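Local coordinates for protein prefoldin beta subunit 1 (Thermococcus sp., PDB 2ZQM) that acts as part of an archaeal molecular chaperone, stabilising a range of proteins and seemingly assisting de novo protein folding without ATP, at residues K29-V32 / Q33-T37; E77-E80 / T81-R85. One frame throughout, in Å; residues are numbered along the deposited sequence.

How the contacts relate
Both contacts are short stretches of long helices: contact 1 belongs to helix 6-47, contact 2 to helix 68-111, and the two helices pack together in the coiled-coil hairpin of a prefoldin subunit. Their centres lie about 10 Å apart, and they meet directly where Leu36 CA touches Leu82 CD1 at 3.8 Å and Val32 CG1 lies against the backbone oxygen of Leu82. Contact 1 is partly buried, with two aliphatic residues, Val32 and Leu36, in the seam; contact 2 is more of a surface stretch, with Leu82 its one buried residue. Polar chemistry differs too: Lys29 of contact 1 makes a salt bridge to Glu93, whereas Glu83 of contact 2 makes a long, weak ion pair with Lys40.

Contact 1 (K29-V32 / Q33-T37); sequences KQKV and QLELT
Gln33 folds back over the preceding turn of helix 6-47 and crosses the chain of Lys29, with OE1 3.8 Å from Lys29 CE. This is one of two modelled conformers, so the place of the amide is less certain. Having CG beside its own backbone N (chi1 -71°) sends the glutamine chain toward that turn, and CG comes within 3.2 Å of Lys29 O. The same oxygen accepts the Gln33 N-H at 2.8 Å. Gln30 CG approaches Gln33 OE1 at 3.9 Å. The lysine chain bends at chi3, and its ammonium forms a salt bridge with Glu93 of helix 68-111.

The close-packed side holds Val32 and Leu36, both buried, one helical turn apart and joined by the bond from Leu36 N to Val32 O. Val32 packs on Leu89 and on the chain of Arg85, and Leu36 meets Leu82 and Ile79 of the partner helix, so apolar chains suit the seam. Toward solvent the packing is looser: Lys31 is fully extended, and its CG lies 3.6 Å from Glu35 OE2, while the opposite charges stay 4.9 Å apart between NZ and OE2. Such an amphipathic stretch of helix, aliphatic in the seam and polar along its flanks, is characteristic of the antiparallel coiled coil of prefoldin subunits.

Contact 2 (E77-E80 / T81-R85); sequences EKIE and TLEVR
Residues 77-80 run straight on into 81-85 as continuous, regular helix within 68-111, held by four successive i to i+4 backbone bonds. The first links Thr81 N to Glu77 O at 2.9 Å with an N-H...O angle of 167°, and the last links Val84 N to Glu80 O.

Two pairs of side chains lie alongside each other, each pointing the same way. Lys78 runs fully extended past Leu82, with its CG 3.9 Å from Leu82 CD1, so the aliphatic part of the lysine covers a flank of the buried leucine while the residue as a whole stays exposed. In the second pair, Ile79 CG2 lies 3.7 Å from Glu83 OE2; Glu83 CG sits beside its own backbone N (chi1 -68°), which carries the chain back over Ile79 O, 3.2 Å from that CG. Ile79 suits its place by packing also on Leu36, Ala39 and Leu43 of helix 6-47. Thr81, on the exposed side, brings OG1 to 3.1 Å from Glu77 O.

Along this stretch the side chains meet by van der Waals contact, and Glu83 OE2 makes a long, weak ion pair with Lys40. Between the paired neighbours no side-chain ion pair forms, so local cohesion probably comes mainly from backbone bonds and aliphatic packing.

Contact 1 (K29-V32 / Q33-T37)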
loop_
_atom_site.group_PDB
_atom_site.type_symbol
_atom_site.label_atom_id
_atom_site.label_comp_id
_atom_site.label_asym_id
_atom_site.label_seq_id
_atom_site.Cartn_x
_atom_site.Cartn_y
_atom_site.Cartn_z
ATOM N N LYS A 29 -11.201 -3.862 13.293
ATOM C CA LYS A 29 -12.367 -4.722 13.188
ATOM C C LYS A 29 -12.788 -4.896 11.723
ATOM O O LYS A 29 -13.093 -6.009 11.270
ATOM C CB LYS A 29 -13.532 -4.133 13.991
ATOM C CG LYS A 29 -14.755 -5.049 14.041
ATOM C CD LYS A 29 -15.971 -4.385 14.670
ATOM C CE LYS A 29 -16.485 -3.239 13.819
ATOM N NZ LYS A 29 -17.748 -2.696 14.384
ATOM N N GLN A 30 -12.798 -3.794 10.980
ATOM C CA GLN A 30 -13.194 -3.840 9.579
ATOM C C GLN A 30 -12.219 -4.634 8.710
ATOM O O GLN A 30 -12.626 -5.272 7.743
ATOM C CB GLN A 30 -13.362 -2.419 9.045
ATOM C CG GLN A 30 -14.443 -1.657 9.775
ATOM C CD GLN A 30 -14.605 -0.232 9.285
ATOM O OE1 GLN A 30 -13.658 0.386 8.791
ATOM N NE2 GLN A 30 -15.806 0.306 9.442
ATOM N N LYS A 31 -10.936 -4.598 9.035
ATOM C CA LYS A 31 -10.001 -5.385 8.259
ATOM C C LYS A 31 -10.326 -6.867 8.514
ATOM O O LYS A 31 -10.404 -7.672 7.586
ATOM C CB LYS A 31 -8.559 -5.081 8.661
ATOM C CG LYS A 31 -7.540 -5.863 7.842
ATOM C CD LYS A 31 -6.105 -5.464 8.158
ATOM C CE LYS A 31 -5.114 -6.270 7.317
ATOM N NZ LYS A 31 -3.699 -5.854 7.533
ATOM N N VAL A 32 -10.520 -7.228 9.777
ATOM C CA VAL A 32 -10.861 -8.612 10.111
ATOM C C VAL A 32 -12.177 -9.036 9.432
ATOM O O VAL A 32 -12.285 -10.146 8.912
ATOM C CB VAL A 32 -10.983 -8.807 11.651
ATOM C CG1 VAL A 32 -11.618 -10.150 11.962
ATOM C CG2 VAL A 32 -9.594 -8.749 12.299
ATOM N N GLN A 33 -13.164 -8.142 9.439
ATOM C CA GLN A 33 -14.466 -8.428 8.831
ATOM C C GLN A 33 -14.355 -8.669 7.329
ATOM O O GLN A 33 -15.050 -9.520 6.779
ATOM C CB GLN A 33 -15.450 -7.275 9.076
ATOM C CG GLN A 33 -15.951 -7.135 10.505
ATOM C CD GLN A 33 -16.922 -5.971 10.675
ATOM O OE1 GLN A 33 -16.600 -4.825 10.348
ATOM N NE2 GLN A 33 -18.109 -6.260 11.200
ATOM N N LEU A 34 -13.483 -7.918 6.664
ATOM C CA LEU A 34 -13.307 -8.067 5.223
ATOM C C LEU A 34 -12.695 -9.436 4.918
ATOM O O LEU A 34 -13.150 -10.150 4.022
ATOM C CB LEU A 34 -12.412 -6.958 4.688
ATOM C CG LEU A 34 -12.012 -7.085 3.219
ATOM C CD1 LEU A 34 -13.254 -7.301 2.344
ATOM C CD2 LEU A 34 -11.261 -5.830 2.802
ATOM N N GLU A 35 -11.657 -9.791 5.667
ATOM C CA GLU A 35 -11.005 -11.071 5.499
ATOM C C GLU A 35 -11.982 -12.199 5.780
ATOM O O GLU A 35 -11.966 -13.233 5.103
ATOM C CB GLU A 35 -9.829 -11.201 6.463
ATOM C CG GLU A 35 -8.607 -10.409 6.083
ATOM C CD GLU A 35 -7.517 -10.513 7.138
ATOM O OE1 GLU A 35 -7.142 -11.654 7.497
ATOM O OE2 GLU A 35 -7.043 -9.458 7.606
ATOM N N LEU A 36 -12.834 -12.002 6.777
ATOM C CA LEU A 36 -13.801 -13.033 7.139
ATOM C C LEU A 36 -14.822 -13.216 6.012
ATOM O O LEU A 36 -15.213 -14.335 5.682
ATOM C CB LEU A 36 -14.505 -12.661 8.440
ATOM C CG LEU A 36 -15.609 -13.600 8.922
ATOM C CD1 LEU A 36 -15.032 -14.999 9.130
ATOM C CD2 LEU A 36 -16.207 -13.050 10.216
ATOM N N THR A 37 -15.239 -12.109 5.413
ATOM C CA THR A 37 -16.210 -12.175 4.328
ATOM C C THR A 37 -15.605 -12.899 3.137
ATOM O O THR A 37 -16.257 -13.737 2.519
ATOM C CB THR A 37 -16.660 -10.764 3.908
ATOM O OG1 THR A 37 -17.313 -10.134 5.017
ATOM C CG2 THR A 37 -17.631 -10.839 2.729
#

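Contact 2 (E77-E80 / T81-R85)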
loop_
_atom_site.group_PDB
_atom_site.type_symbol
_atom_site.label_atom_id
_atom_site.label_comp_id
_atom_site.label_asym_id
_atom_site.label_seq_id
_atom_site.Cartn_x
_atom_site.Cartn_y
_atom_site.Cartn_z
ATOM N N GLU A 77 -11.150 -23.502 9.401
ATOM C CA GLU A 77 -10.262 -23.079 10.472
ATOM C C GLU A 77 -9.944 -21.589 10.376
ATOM O O GLU A 77 -9.900 -20.884 11.383
ATOM C CB GLU A 77 -8.972 -23.910 10.445
ATOM C CG GLU A 77 -9.209 -25.332 10.933
ATOM C CD GLU A 77 -8.009 -26.211 10.734
ATOM O OE1 GLU A 77 -6.891 -25.669 10.751
ATOM O OE2 GLU A 77 -8.181 -27.437 10.574
ATOM N N LYS A 78 -9.722 -21.106 9.160
ATOM C CA LYS A 78 -9.431 -19.696 8.969
ATOM C C LYS A 78 -10.612 -18.860 9.445
ATOM O O LYS A 78 -10.445 -17.829 10.105
ATOM C CB LYS A 78 -9.163 -19.391 7.485
ATOM C CG LYS A 78 -8.849 -17.918 7.251
ATOM C CD LYS A 78 -8.438 -17.619 5.812
ATOM C CE LYS A 78 -8.056 -16.147 5.660
ATOM N NZ LYS A 78 -7.756 -15.761 4.246
ATOM N N ILE A 79 -11.811 -19.295 9.084
ATOM C CA ILE A 79 -13.020 -18.589 9.483
ATOM C C ILE A 79 -13.189 -18.634 11.003
ATOM O O ILE A 79 -13.552 -17.639 11.632
ATOM C CB ILE A 79 -14.249 -19.223 8.807
ATOM C CG1 ILE A 79 -14.224 -18.887 7.313
ATOM C CG2 ILE A 79 -15.529 -18.746 9.476
ATOM C CD1 ILE A 79 -15.053 -19.843 6.463
ATOM N N GLU A 80 -12.937 -19.799 11.586
ATOM C CA GLU A 80 -13.047 -19.958 13.036
ATOM C C GLU A 80 -12.143 -18.923 13.689
ATOM O O GLU A 80 -12.566 -18.175 14.573
ATOM C CB GLU A 80 -12.619 -21.376 13.435
ATOM C CG GLU A 80 -12.304 -21.539 14.939
ATOM C CD GLU A 80 -11.603 -22.843 15.257
ATOM O OE1 GLU A 80 -11.442 -23.681 14.338
ATOM O OE2 GLU A 80 -11.220 -23.035 16.438
ATOM N N THR A 81 -10.895 -18.868 13.228
ATOM C CA THR A 81 -9.908 -17.935 13.760
ATOM C C THR A 81 -10.322 -16.475 13.649
ATOM O O THR A 81 -10.219 -15.716 14.616
ATOM C CB THR A 81 -8.545 -18.109 13.053
ATOM O OG1 THR A 81 -8.002 -19.391 13.394
ATOM C CG2 THR A 81 -7.563 -17.015 13.481
ATOM N N LEU A 82 -10.773 -16.079 12.464
ATOM C CA LEU A 82 -11.195 -14.708 12.234
ATOM C C LEU A 82 -12.395 -14.326 13.092
ATOM O O LEU A 82 -12.504 -13.184 13.542
ATOM C CB LEU A 82 -11.512 -14.517 10.746
ATOM C CG LEU A 82 -10.266 -14.497 9.851
ATOM C CD1 LEU A 82 -10.652 -14.674 8.378
ATOM C CD2 LEU A 82 -9.530 -13.191 10.064
ATOM N N GLU A 83 -13.312 -15.261 13.311
ATOM C CA GLU A 83 -14.465 -14.948 14.144
ATOM C C GLU A 83 -14.058 -14.741 15.602
ATOM O O GLU A 83 -14.626 -13.898 16.293
ATOM C CB GLU A 83 -15.529 -16.040 14.010
ATOM C CG GLU A 83 -16.131 -16.029 12.590
ATOM C CD GLU A 83 -17.286 -16.981 12.380
ATOM O OE1 GLU A 83 -17.457 -17.931 13.178
ATOM O OE2 GLU A 83 -18.023 -16.778 11.388
ATOM N N VAL A 84 -13.073 -15.501 16.074
ATOM C CA VAL A 84 -12.613 -15.323 17.450
ATOM C C VAL A 84 -11.992 -13.922 17.548
ATOM O O VAL A 84 -12.209 -13.195 18.520
ATOM C CB VAL A 84 -11.526 -16.357 17.847
ATOM C CG1 VAL A 84 -10.871 -15.944 19.177
ATOM C CG2 VAL A 84 -12.143 -17.742 18.014
ATOM N N ARG A 85 -11.221 -13.548 16.530
ATOM C CA ARG A 85 -10.565 -12.248 16.523
ATOM C C ARG A 85 -11.581 -11.132 16.417
ATOM O O ARG A 85 -11.459 -10.112 17.076
ATOM C CB ARG A 85 -9.576 -12.153 15.360
ATOM C CG ARG A 85 -8.358 -13.055 15.507
ATOM C CD ARG A 85 -7.418 -12.864 14.337
ATOM N NE ARG A 85 -7.015 -11.464 14.224
ATOM C CZ ARG A 85 -6.581 -10.914 13.095
ATOM N NH1 ARG A 85 -6.495 -11.655 11.994
ATOM N NH2 ARG A 85 -6.254 -9.628 13.062
#